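Local coordinates for protein alkylhalidase CmlS (Streptomyces venezuelae, PDB 3I3L) that probably acts as an FAD-dependent halogenase in chloramphenicol biosynthesis, carrying its flavin covalently attached to an aspartate, at residues A[297-305]-A[314-322]; A[351-361]-A[488-498]. All blocks are in the same frame, centred on the assembly; numbering follows the deposited sequence.

In the fold
The two contacts lie in series along the chain, their centres about 20 Å apart, and contrast a cofactor-bearing core with a joint between the FAD-binding and C-terminal regions. Interaction 1 is almost wholly buried: strand end and loop are tied by main-chain and hydroxyl hydrogen bonds, and both carry residues that hold FAD. Interaction 2, the joint, lies farther out, only partly buried and away from the flavin site, and depends mostly on aromatic and aliphatic packing with one hydroxyl-carboxylate bond between the segments. Helix 352-382 connects the two: Asn360 OD1 accepts a probable hydrogen bond from Phe305 N, and farther along the helix Tyr363 packs on Ala317 and Cys318.

Interaction 1 of 2, residues A[297-305]-A[314-322]; sequences DWSYDTEVF and GDAACFTDP. With FAD (flavin-adenine dinucleotide), chain B.
Phe319 extends its ring toward Asp297 by holding CG anti to the backbone N (chi1 -176°), whereas Tyr300, with CG between its backbone N and carbonyl carbon (chi1 53°), lays its ring against the base of that phenylalanine. Phe319 CB sits over one face of the Tyr300 ring, 3.8 Å from its centroid, a CH-pi contact. The hydroxyl beyond donates to the backbone of the loop, Tyr300 OH to Asp315 O at 2.7 Å, approaching somewhat out of the carbonyl plane, and is also hydrogen-bonded to Ser186; Thr302 OG1 grips Ala317 O in the same manner. Past both of these acceptors along the loop, Phe319 pairs with Tyr300 in a single antiparallel, hydrogen-bonded bridge, firm from Phe319 N to Tyr300 O (3.0 Å) and weak in return.

Two aspartates, one from each segment, hold the cofactor. Asp297 OD1 is bonded covalently to FAD C8M at 1.5 Å, the flavin-aspartate link of this halogenase, and Phe319 CZ packs 3.4 Å from Asp297 CG while the ring edge meets FAD C9. Asp315 receives FAD O3' on OD1 at 2.7 Å and gives its backbone N to the phosphate oxygen O1P. Asp321, by contrast, turns OD2 to Tyr378 and Asn205.

Strand 287-302 pairs here with strands 197-200 and 203-213, while the loop, leading from strand 310-312 to helix 327-347, packs against helix 352-382 through Tyr363.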
loop_
_atom_site.group_PDB
_atom_site.type_symbol
_atom_site.label_atom_id
_atom_site.label_comp_id
_atom_site.label_asym_id
_atom_site.label_seq_id
_atom_site.Cartn_x
_atom_site.Cartn_y
_atom_site.Cartn_z
ATOM N N ASP A 297 -0.310 15.131 -8.008
ATOM C CA ASP A 297 0.007 13.838 -7.413
ATOM C C ASP A 297 -0.200 12.780 -8.467
ATOM O O ASP A 297 -1.111 12.018 -8.400
ATOM C CB ASP A 297 -0.914 13.565 -6.207
ATOM C CG ASP A 297 -0.277 13.976 -4.892
ATOM O OD1 ASP A 297 -0.949 13.888 -3.861
ATOM O OD2 ASP A 297 0.901 14.432 -4.892
ATOM N N TRP A 298 0.628 12.758 -9.487
ATOM C CA TRP A 298 0.542 11.659 -10.493
ATOM C C TRP A 298 1.141 10.383 -10.000
ATOM O O TRP A 298 2.179 10.411 -9.360
ATOM C CB TRP A 298 1.319 12.060 -11.730
ATOM C CG TRP A 298 0.875 13.371 -12.313
ATOM C CD1 TRP A 298 -0.055 14.226 -11.813
ATOM C CD2 TRP A 298 1.349 13.944 -13.521
ATOM N NE1 TRP A 298 -0.171 15.294 -12.634
ATOM C CE2 TRP A 298 0.679 15.139 -13.697
ATOM C CE3 TRP A 298 2.272 13.520 -14.496
ATOM C CZ2 TRP A 298 0.904 15.973 -14.792
ATOM C CZ3 TRP A 298 2.503 14.318 -15.575
ATOM C CH2 TRP A 298 1.828 15.558 -15.720
ATOM N N SER A 299 0.536 9.253 -10.365
ATOM C CA SER A 299 1.142 7.965 -10.200
ATOM C C SER A 299 2.392 7.822 -11.083
ATOM O O SER A 299 2.421 8.384 -12.148
ATOM C CB SER A 299 0.144 6.902 -10.588
ATOM O OG SER A 299 -0.977 6.861 -9.704
ATOM N N TYR A 300 3.406 7.095 -10.619
ATOM C CA TYR A 300 4.611 6.718 -11.384
ATOM C C TYR A 300 5.323 5.612 -10.604
ATOM O O TYR A 300 5.194 5.529 -9.365
ATOM C CB TYR A 300 5.588 7.904 -11.467
ATOM C CG TYR A 300 5.958 8.532 -10.118
ATOM C CD1 TYR A 300 6.912 7.934 -9.273
ATOM C CD2 TYR A 300 5.313 9.695 -9.662
ATOM C CE1 TYR A 300 7.281 8.525 -8.078
ATOM C CE2 TYR A 300 5.651 10.304 -8.434
ATOM C CZ TYR A 300 6.629 9.698 -7.648
ATOM O OH TYR A 300 6.911 10.267 -6.450
ATOM N N ASP A 301 6.069 4.754 -11.300
ATOM C CA ASP A 301 7.063 3.936 -10.593
ATOM C C ASP A 301 8.434 4.256 -11.126
ATOM O O ASP A 301 8.645 5.391 -11.617
ATOM C CB ASP A 301 6.702 2.405 -10.660
ATOM C CG ASP A 301 6.608 1.890 -12.071
ATOM O OD1 ASP A 301 6.567 2.714 -13.025
ATOM O OD2 ASP A 301 6.547 0.659 -12.237
ATOM N N THR A 302 9.374 3.288 -11.045
ATOM C CA THR A 302 10.789 3.533 -11.463
ATOM C C THR A 302 11.187 2.315 -12.246
ATOM O O THR A 302 10.725 1.231 -11.973
ATOM C CB THR A 302 11.832 3.469 -10.316
ATOM O OG1 THR A 302 11.256 3.787 -9.027
ATOM C CG2 THR A 302 12.958 4.270 -10.596
ATOM N N GLU A 303 12.120 2.494 -13.161
ATOM C CA GLU A 303 12.750 1.372 -13.807
ATOM C C GLU A 303 13.582 0.602 -12.776
ATOM O O GLU A 303 13.700 -0.616 -12.880
ATOM C CB GLU A 303 13.656 1.896 -14.928
ATOM C CG GLU A 303 14.207 0.873 -15.837
ATOM C CD GLU A 303 14.949 1.472 -17.077
ATOM O OE1 GLU A 303 15.155 2.721 -17.175
ATOM O OE2 GLU A 303 15.292 0.661 -17.985
ATOM N N VAL A 304 14.144 1.318 -11.797
ATOM C CA VAL A 304 15.101 0.759 -10.815
ATOM C C VAL A 304 14.727 1.178 -9.385
ATOM O O VAL A 304 14.792 2.335 -9.048
ATOM C CB VAL A 304 16.591 1.186 -11.151
ATOM C CG1 VAL A 304 17.643 0.425 -10.284
ATOM C CG2 VAL A 304 16.935 0.894 -12.658
ATOM N N PHE A 305 14.333 0.226 -8.543
ATOM C CA PHE A 305 13.985 0.583 -7.150
ATOM C C PHE A 305 15.268 0.587 -6.290
ATOM O O PHE A 305 15.319 1.268 -5.285
ATOM C CB PHE A 305 12.963 -0.405 -6.572
ATOM C CG PHE A 305 11.593 -0.297 -7.193
ATOM C CD1 PHE A 305 10.638 0.523 -6.625
ATOM C CD2 PHE A 305 11.273 -0.964 -8.362
ATOM C CE1 PHE A 305 9.350 0.599 -7.197
ATOM C CE2 PHE A 305 10.007 -0.842 -8.921
ATOM C CZ PHE A 305 9.077 -0.087 -8.363
ATOM N N GLY A 314 9.588 4.746 -0.423
ATOM C CA GLY A 314 8.468 5.657 -0.389
ATOM C C GLY A 314 8.290 6.415 -1.698
ATOM O O GLY A 314 8.607 5.888 -2.727
ATOM N N ASP A 315 7.803 7.661 -1.636
ATOM C CA ASP A 315 7.485 8.406 -2.873
ATOM C C ASP A 315 8.727 8.578 -3.742
ATOM O O ASP A 315 8.611 8.776 -4.946
ATOM C CB ASP A 315 6.893 9.787 -2.570
ATOM C CG ASP A 315 5.487 9.733 -2.003
ATOM O OD1 ASP A 315 4.912 8.643 -1.791
ATOM O OD2 ASP A 315 4.979 10.793 -1.689
ATOM N N ALA A 316 9.926 8.476 -3.152
ATOM C CA ALA A 316 11.150 8.579 -3.938
ATOM C C ALA A 316 11.209 7.457 -4.974
ATOM O O ALA A 316 11.831 7.608 -6.033
ATOM C CB ALA A 316 12.454 8.558 -3.007
ATOM N N ALA A 317 10.578 6.317 -4.653
ATOM C CA ALA A 317 10.526 5.148 -5.566
ATOM C C ALA A 317 9.280 5.184 -6.449
ATOM O O ALA A 317 9.370 5.127 -7.668
ATOM C CB ALA A 317 10.536 3.815 -4.750
ATOM N N CYS A 318 8.100 5.252 -5.827
ATOM C CA CYS A 318 6.883 5.213 -6.588
ATOM C C CYS A 318 5.807 5.876 -5.819
ATOM O O CYS A 318 5.956 6.032 -4.619
ATOM C CB CYS A 318 6.505 3.764 -6.974
ATOM S SG CYS A 318 6.076 2.696 -5.565
ATOM N N PHE A 319 4.729 6.288 -6.512
ATOM C CA PHE A 319 3.595 7.016 -5.911
ATOM C C PHE A 319 2.281 6.381 -6.396
ATOM O O PHE A 319 2.090 6.071 -7.598
ATOM C CB PHE A 319 3.591 8.498 -6.300
ATOM C CG PHE A 319 2.501 9.288 -5.626
ATOM C CD1 PHE A 319 2.728 9.847 -4.390
ATOM C CD2 PHE A 319 1.230 9.404 -6.200
ATOM C CE1 PHE A 319 1.725 10.515 -3.704
ATOM C CE2 PHE A 319 0.214 10.099 -5.557
ATOM C CZ PHE A 319 0.456 10.677 -4.306
ATOM N N THR A 320 1.399 6.118 -5.448
ATOM C CA THR A 320 0.181 5.387 -5.705
ATOM C C THR A 320 -0.929 6.378 -5.435
ATOM O O THR A 320 -0.851 7.123 -4.459
ATOM C CB THR A 320 0.033 4.153 -4.703
ATOM O OG1 THR A 320 0.375 4.596 -3.359
ATOM C CG2 THR A 320 0.948 3.018 -5.059
ATOM N N ASP A 321 -1.925 6.413 -6.330
ATOM C CA ASP A 321 -3.192 7.138 -6.137
ATOM C C ASP A 321 -3.705 6.870 -4.746
ATOM O O ASP A 321 -3.905 5.710 -4.363
ATOM C CB ASP A 321 -4.204 6.565 -7.150
ATOM C CG ASP A 321 -5.552 7.267 -7.097
ATOM O OD1 ASP A 321 -6.060 7.518 -5.972
ATOM O OD2 ASP A 321 -6.110 7.566 -8.193
ATOM N N PRO A 322 -3.877 7.930 -3.957
ATOM C CA PRO A 322 -4.145 7.842 -2.523
ATOM C C PRO A 322 -5.571 7.377 -2.137
ATOM O O PRO A 322 -5.967 7.510 -0.961
ATOM C CB PRO A 322 -3.934 9.291 -2.047
ATOM C CG PRO A 322 -4.324 10.136 -3.300
ATOM C CD PRO A 322 -3.659 9.319 -4.404
HETATM P PA FAD B . 7.627 12.533 2.309
HETATM O O1A FAD B . 7.439 13.521 1.181
HETATM O O2A FAD B . 6.521 12.439 3.302
HETATM O O5B FAD B . 9.018 12.909 3.076
HETATM C C5B FAD B . 10.182 13.217 2.337
HETATM C C4B FAD B . 11.076 14.239 3.077
HETATM O O4B FAD B . 12.281 14.407 2.294
HETATM C C3B FAD B . 10.441 15.604 3.193
HETATM O O3B FAD B . 10.321 15.953 4.539
HETATM C C2B FAD B . 11.412 16.554 2.476
HETATM O O2B FAD B . 11.618 17.718 3.213
HETATM C C1B FAD B . 12.699 15.749 2.379
HETATM N N9A FAD B . 13.578 16.006 1.254
HETATM C C8A FAD B . 13.234 16.128 -0.060
HETATM N N7A FAD B . 14.357 16.326 -0.784
HETATM C C5A FAD B . 15.413 16.419 0.057
HETATM C C6A FAD B . 16.762 16.632 -0.163
HETATM N N6A FAD B . 17.237 16.789 -1.385
HETATM N N1A FAD B . 17.598 16.616 0.921
HETATM C C2A FAD B . 17.127 16.439 2.198
HETATM N N3A FAD B . 15.799 16.219 2.394
HETATM C C4A FAD B . 14.949 16.206 1.343
HETATM N N1 FAD B . -0.697 8.650 2.253
HETATM C C2 FAD B . -1.365 7.945 3.241
HETATM O O2 FAD B . -0.771 7.017 3.775
HETATM N N3 FAD B . -2.651 8.255 3.594
HETATM C C4 FAD B . -3.317 9.281 2.978
HETATM O O4 FAD B . -4.504 9.562 3.343
HETATM C C4X FAD B . -2.666 9.978 1.958
HETATM N N5 FAD B . -3.296 11.020 1.334
HETATM C C5X FAD B . -2.609 11.767 0.405
HETATM C C6 FAD B . -3.249 12.830 -0.249
HETATM C C7 FAD B . -2.583 13.521 -1.233
HETATM C C7M FAD B . -3.237 14.683 -1.942
HETATM C C8 FAD B . -1.264 13.178 -1.512
HETATM C C8M FAD B . -0.477 13.958 -2.487
HETATM C C9 FAD B . -0.625 12.095 -0.901
HETATM C C9A FAD B . -1.332 11.404 0.072
HETATM N N10 FAD B . -0.675 10.388 0.705
HETATM C C10 FAD B . -1.341 9.644 1.605
HETATM C "C1'" FAD B . 0.660 10.022 0.154
HETATM C "C2'" FAD B . 1.707 10.095 1.241
HETATM O "O2'" FAD B . 1.595 11.317 1.852
HETATM C "C3'" FAD B . 3.121 9.836 0.797
HETATM O "O3'" FAD B . 3.205 8.544 0.236
HETATM C "C4'" FAD B . 4.103 9.891 2.014
HETATM O "O4'" FAD B . 4.223 11.188 2.528
HETATM C "C5'" FAD B . 5.495 9.467 1.564
HETATM O "O5'" FAD B . 6.372 9.437 2.654
HETATM P P FAD B . 7.896 9.667 2.306
HETATM O O1P FAD B . 8.274 8.813 1.116
HETATM O O2P FAD B . 8.729 9.556 3.578
HETATM O O3P FAD B . 7.980 11.146 1.657
#

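Interaction 2 of 2, residues A[351-361]-A[488-498]; sequences EKDAVHAWYNR and HYRVEPIGFRL
Trp358 and Tyr489 form the dense centre of this contact, where a helix of the FAD-binding region meets the antiparallel sheet of the C-terminal region. Tyr489 CB stands almost directly over the five-membered ring of Trp358, 3.7 Å from its centroid. Leu498 CD1 lies over the six-membered ring, 3.9 Å from that centroid, so one indole carries two CH-pi contacts. The indole reaches the strand because Trp358 CG is anti to the backbone N (chi1 167°). Toward the N-terminal end of the helix, the phenol ring turns its edge toward the indole face in an offset edge-to-face pair, planes at 72°, and Val355 CG2 packs beside its CZ. The hydroxyl ends the row: Tyr489 OH donates to Glu351 OE1 at 2.7 Å, from above the carboxylate plane. That oxygen also takes part in a salt bridge with Arg344, which would offset the glutamate's charge and tie the N-cap residue to helix 327-347.

Toward solvent the fit slackens. The indole edge points at the face of His488, Trp358 CD1 lying 3.9 Å from His488 CE1, and a water links the indole N-H to the strand backbone, accepting from Trp358 NE1 at 3.2 Å and donating to Tyr489 O at 2.8 Å. Here Arg361 brings the edge of its guanidinium near His488, NH1 to CE1 3.3 Å, but its charge is engaged by Asp511 and Glu365. Exposed Ala354 only skirts the phenol ring.

Residues 352-361 of helix 352-382 thus cross residues 488-491 of strand 483-491, an outer strand of the three-stranded antiparallel sheet, at 66°, while Val355 leans back on helix 327-347 and the middle strand, 498-506, supplies Leu498.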
loop_
_atom_site.group_PDB
_atom_site.type_symbol
_atom_site.label_atom_id
_atom_site.label_comp_id
_atom_site.label_asym_id
_atom_site.label_seq_id
_atom_site.Cartn_x
_atom_site.Cartn_y
_atom_site.Cartn_z
ATOM N N GLU A 351 25.634 -12.024 -1.962
ATOM C CA GLU A 351 24.196 -12.127 -2.207
ATOM C C GLU A 351 23.685 -10.787 -2.778
ATOM O O GLU A 351 22.485 -10.593 -2.902
ATOM C CB GLU A 351 23.463 -12.448 -0.879
ATOM C CG GLU A 351 23.691 -13.904 -0.372
ATOM C CD GLU A 351 22.950 -14.201 0.906
ATOM O OE1 GLU A 351 21.888 -13.583 1.140
ATOM O OE2 GLU A 351 23.440 -15.024 1.728
ATOM N N LYS A 352 24.603 -9.864 -3.082
ATOM C CA LYS A 352 24.250 -8.534 -3.513
ATOM C C LYS A 352 23.165 -8.493 -4.561
ATOM O O LYS A 352 22.174 -7.797 -4.380
ATOM C CB LYS A 352 25.442 -7.773 -4.050
ATOM C CG LYS A 352 25.007 -6.426 -4.675
ATOM C CD LYS A 352 26.038 -5.902 -5.691
ATOM C CE LYS A 352 25.608 -4.513 -6.229
ATOM N NZ LYS A 352 26.623 -3.901 -7.227
ATOM N N ASP A 353 23.364 -9.229 -5.643
ATOM C CA ASP A 353 22.473 -9.226 -6.782
ATOM C C ASP A 353 21.113 -9.782 -6.440
ATOM O O ASP A 353 20.080 -9.193 -6.777
ATOM C CB ASP A 353 23.075 -10.027 -7.952
ATOM C CG ASP A 353 24.236 -9.257 -8.655
ATOM O OD1 ASP A 353 24.326 -8.016 -8.576
ATOM O OD2 ASP A 353 25.058 -9.905 -9.323
ATOM N N ALA A 354 21.119 -10.899 -5.735
ATOM C CA ALA A 354 19.904 -11.558 -5.341
ATOM C C ALA A 354 19.083 -10.636 -4.415
ATOM O O ALA A 354 17.868 -10.592 -4.497
ATOM C CB ALA A 354 20.241 -12.879 -4.646
ATOM N N VAL A 355 19.761 -9.901 -3.541
ATOM C CA VAL A 355 19.028 -9.065 -2.574
ATOM C C VAL A 355 18.394 -7.873 -3.303
ATOM O O VAL A 355 17.292 -7.482 -2.985
ATOM C CB VAL A 355 19.953 -8.565 -1.402
ATOM C CG1 VAL A 355 19.345 -7.393 -0.672
ATOM C CG2 VAL A 355 20.237 -9.716 -0.359
ATOM N N HIS A 356 19.125 -7.269 -4.238
ATOM C CA HIS A 356 18.563 -6.170 -4.976
ATOM C C HIS A 356 17.391 -6.679 -5.857
ATOM O O HIS A 356 16.396 -5.997 -5.981
ATOM C CB HIS A 356 19.630 -5.549 -5.866
ATOM C CG HIS A 356 20.416 -4.483 -5.194
ATOM N ND1 HIS A 356 19.826 -3.374 -4.629
ATOM C CD2 HIS A 356 21.753 -4.300 -5.064
ATOM C CE1 HIS A 356 20.756 -2.565 -4.153
ATOM N NE2 HIS A 356 21.931 -3.119 -4.357
ATOM N N ALA A 357 17.553 -7.844 -6.476
ATOM C CA ALA A 357 16.501 -8.407 -7.286
ATOM C C ALA A 357 15.271 -8.666 -6.429
ATOM O O ALA A 357 14.179 -8.461 -6.887
ATOM C CB ALA A 357 16.977 -9.700 -8.039
ATOM N N TRP A 358 15.455 -9.086 -5.178
ATOM C CA TRP A 358 14.336 -9.245 -4.294
ATOM C C TRP A 358 13.670 -7.872 -3.947
ATOM O O TRP A 358 12.446 -7.753 -3.924
ATOM C CB TRP A 358 14.706 -10.052 -3.035
ATOM C CG TRP A 358 13.640 -9.950 -1.967
ATOM C CD1 TRP A 358 12.536 -10.744 -1.832
ATOM C CD2 TRP A 358 13.574 -8.989 -0.885
ATOM N NE1 TRP A 358 11.811 -10.367 -0.739
ATOM C CE2 TRP A 358 12.392 -9.264 -0.163
ATOM C CE3 TRP A 358 14.391 -7.942 -0.466
ATOM C CZ2 TRP A 358 12.007 -8.520 0.953
ATOM C CZ3 TRP A 358 14.002 -7.195 0.631
ATOM C CH2 TRP A 358 12.846 -7.498 1.340
ATOM N N TYR A 359 14.469 -6.859 -3.636
ATOM C CA TYR A 359 13.888 -5.548 -3.300
ATOM C C TYR A 359 13.092 -4.988 -4.519
ATOM O O TYR A 359 12.012 -4.479 -4.345
ATOM C CB TYR A 359 14.996 -4.562 -2.862
ATOM C CG TYR A 359 14.454 -3.224 -2.358
ATOM C CD1 TYR A 359 13.959 -3.082 -1.050
ATOM C CD2 TYR A 359 14.374 -2.137 -3.215
ATOM C CE1 TYR A 359 13.407 -1.844 -0.613
ATOM C CE2 TYR A 359 13.879 -0.917 -2.805
ATOM C CZ TYR A 359 13.401 -0.770 -1.501
ATOM O OH TYR A 359 12.883 0.461 -1.113
ATOM N N ASN A 360 13.647 -5.134 -5.740
ATOM C CA ASN A 360 12.993 -4.613 -6.945
ATOM C C ASN A 360 11.692 -5.354 -7.271
ATOM O O ASN A 360 10.651 -4.730 -7.504
ATOM C CB ASN A 360 13.924 -4.696 -8.181
ATOM C CG ASN A 360 14.945 -3.602 -8.207
ATOM O OD1 ASN A 360 14.723 -2.578 -8.856
ATOM N ND2 ASN A 360 16.090 -3.803 -7.494
ATOM N N ARG A 361 11.751 -6.683 -7.249
ATOM C CA ARG A 361 10.567 -7.502 -7.515
ATOM C C ARG A 361 9.451 -7.207 -6.525
ATOM O O ARG A 361 8.296 -7.016 -6.909
ATOM C CB ARG A 361 10.925 -8.968 -7.436
ATOM C CG ARG A 361 9.733 -9.872 -7.478
ATOM C CD ARG A 361 10.208 -11.346 -7.381
ATOM N NE ARG A 361 9.163 -12.246 -7.860
ATOM C CZ ARG A 361 8.490 -13.093 -7.094
ATOM N NH1 ARG A 361 8.748 -13.128 -5.793
ATOM N NH2 ARG A 361 7.558 -13.901 -7.638
ATOM N N HIS A 488 14.257 -17.535 -1.684
ATOM C CA HIS A 488 13.489 -16.317 -1.541
ATOM C C HIS A 488 13.886 -15.629 -0.218
ATOM O O HIS A 488 14.395 -16.263 0.698
ATOM C CB HIS A 488 11.972 -16.622 -1.590
ATOM C CG HIS A 488 11.124 -15.410 -1.833
ATOM N ND1 HIS A 488 11.042 -14.792 -3.065
ATOM C CD2 HIS A 488 10.373 -14.659 -0.983
ATOM C CE1 HIS A 488 10.266 -13.724 -2.971
ATOM N NE2 HIS A 488 9.850 -13.616 -1.714
ATOM N N TYR A 489 13.648 -14.342 -0.119
ATOM C CA TYR A 489 13.873 -13.620 1.111
ATOM C C TYR A 489 12.599 -13.256 1.802
ATOM O O TYR A 489 11.525 -13.109 1.161
ATOM C CB TYR A 489 14.708 -12.374 0.848
ATOM C CG TYR A 489 16.133 -12.668 0.381
ATOM C CD1 TYR A 489 17.095 -13.161 1.276
ATOM C CD2 TYR A 489 16.519 -12.455 -0.912
ATOM C CE1 TYR A 489 18.391 -13.424 0.871
ATOM C CE2 TYR A 489 17.845 -12.718 -1.338
ATOM C CZ TYR A 489 18.756 -13.172 -0.409
ATOM O OH TYR A 489 20.034 -13.426 -0.798
ATOM N N ARG A 490 12.700 -13.105 3.112
ATOM C CA ARG A 490 11.565 -12.631 3.885
ATOM C C ARG A 490 12.088 -11.831 5.058
ATOM O O ARG A 490 13.039 -12.243 5.687
ATOM C CB ARG A 490 10.682 -13.840 4.300
ATOM C CG ARG A 490 9.873 -13.732 5.574
ATOM C CD ARG A 490 10.483 -14.629 6.720
ATOM N NE ARG A 490 9.687 -14.705 7.984
ATOM C CZ ARG A 490 8.387 -14.373 8.120
ATOM N NH1 ARG A 490 7.671 -13.905 7.097
ATOM N NH2 ARG A 490 7.786 -14.490 9.298
ATOM N N VAL A 491 11.488 -10.678 5.349
ATOM C CA VAL A 491 11.859 -9.940 6.543
ATOM C C VAL A 491 11.235 -10.580 7.769
ATOM O O VAL A 491 10.033 -10.641 7.861
ATOM C CB VAL A 491 11.359 -8.506 6.453
ATOM C CG1 VAL A 491 11.638 -7.778 7.733
ATOM C CG2 VAL A 491 12.046 -7.779 5.212
ATOM N N GLU A 492 12.047 -11.030 8.726
ATOM C CA GLU A 492 11.529 -11.550 10.003
ATOM C C GLU A 492 10.873 -10.441 10.807
ATOM O O GLU A 492 11.494 -9.424 11.066
ATOM C CB GLU A 492 12.700 -12.177 10.812
ATOM C CG GLU A 492 12.258 -13.072 11.960
ATOM C CD GLU A 492 11.838 -12.278 13.144
ATOM O OE1 GLU A 492 12.567 -11.345 13.552
ATOM O OE2 GLU A 492 10.747 -12.549 13.692
ATOM N N PRO A 493 9.612 -10.616 11.236
ATOM C CA PRO A 493 8.885 -9.424 11.783
ATOM C C PRO A 493 9.388 -8.892 13.105
ATOM O O PRO A 493 9.291 -7.695 13.368
ATOM C CB PRO A 493 7.423 -9.908 11.926
ATOM C CG PRO A 493 7.548 -11.448 11.939
ATOM C CD PRO A 493 8.707 -11.765 11.013
ATOM N N ILE A 494 9.928 -9.752 13.960
ATOM C CA ILE A 494 10.311 -9.275 15.305
ATOM C C ILE A 494 11.658 -8.530 15.326
ATOM O O ILE A 494 11.776 -7.463 15.927
ATOM C CB ILE A 494 10.351 -10.437 16.328
ATOM C CG1 ILE A 494 9.009 -11.181 16.321
ATOM C CG2 ILE A 494 10.749 -9.932 17.749
ATOM C CD1 ILE A 494 8.719 -11.945 17.570
ATOM N N GLY A 495 12.651 -9.081 14.665
ATOM C CA GLY A 495 13.981 -8.497 14.717
ATOM C C GLY A 495 14.382 -7.812 13.417
ATOM O O GLY A 495 15.386 -7.166 13.367
ATOM N N PHE A 496 13.581 -7.968 12.359
ATOM C CA PHE A 496 13.767 -7.262 11.094
ATOM C C PHE A 496 14.917 -7.766 10.213
ATOM O O PHE A 496 15.290 -7.086 9.251
ATOM C CB PHE A 496 13.872 -5.775 11.321
ATOM C CG PHE A 496 12.580 -5.151 11.738
ATOM C CD1 PHE A 496 11.495 -5.125 10.865
ATOM C CD2 PHE A 496 12.416 -4.641 12.993
ATOM C CE1 PHE A 496 10.274 -4.557 11.272
ATOM C CE2 PHE A 496 11.212 -4.037 13.397
ATOM C CZ PHE A 496 10.143 -3.981 12.526
ATOM N N ARG A 497 15.475 -8.942 10.495
ATOM C CA ARG A 497 16.577 -9.417 9.646
ATOM C C ARG A 497 15.960 -9.943 8.364
ATOM O O ARG A 497 14.857 -10.488 8.386
ATOM C CB ARG A 497 17.413 -10.558 10.315
ATOM C CG ARG A 497 18.032 -10.204 11.737
ATOM C CD ARG A 497 19.348 -9.361 11.597
ATOM N NE ARG A 497 19.741 -8.769 12.875
ATOM C CZ ARG A 497 20.653 -7.823 13.041
ATOM N NH1 ARG A 497 21.375 -7.353 12.000
ATOM N NH2 ARG A 497 20.846 -7.325 14.268
ATOM N N LEU A 498 16.721 -9.884 7.277
ATOM C CA LEU A 498 16.322 -10.526 6.072
ATOM C C LEU A 498 16.767 -11.977 6.112
ATOM O O LEU A 498 17.959 -12.270 6.096
ATOM C CB LEU A 498 16.916 -9.801 4.835
ATOM C CG LEU A 498 16.236 -10.179 3.515
ATOM C CD1 LEU A 498 14.829 -9.642 3.479
ATOM C CD2 LEU A 498 17.077 -9.703 2.251
HETATM O O HOH W 1 9.416 -11.223 1.240
#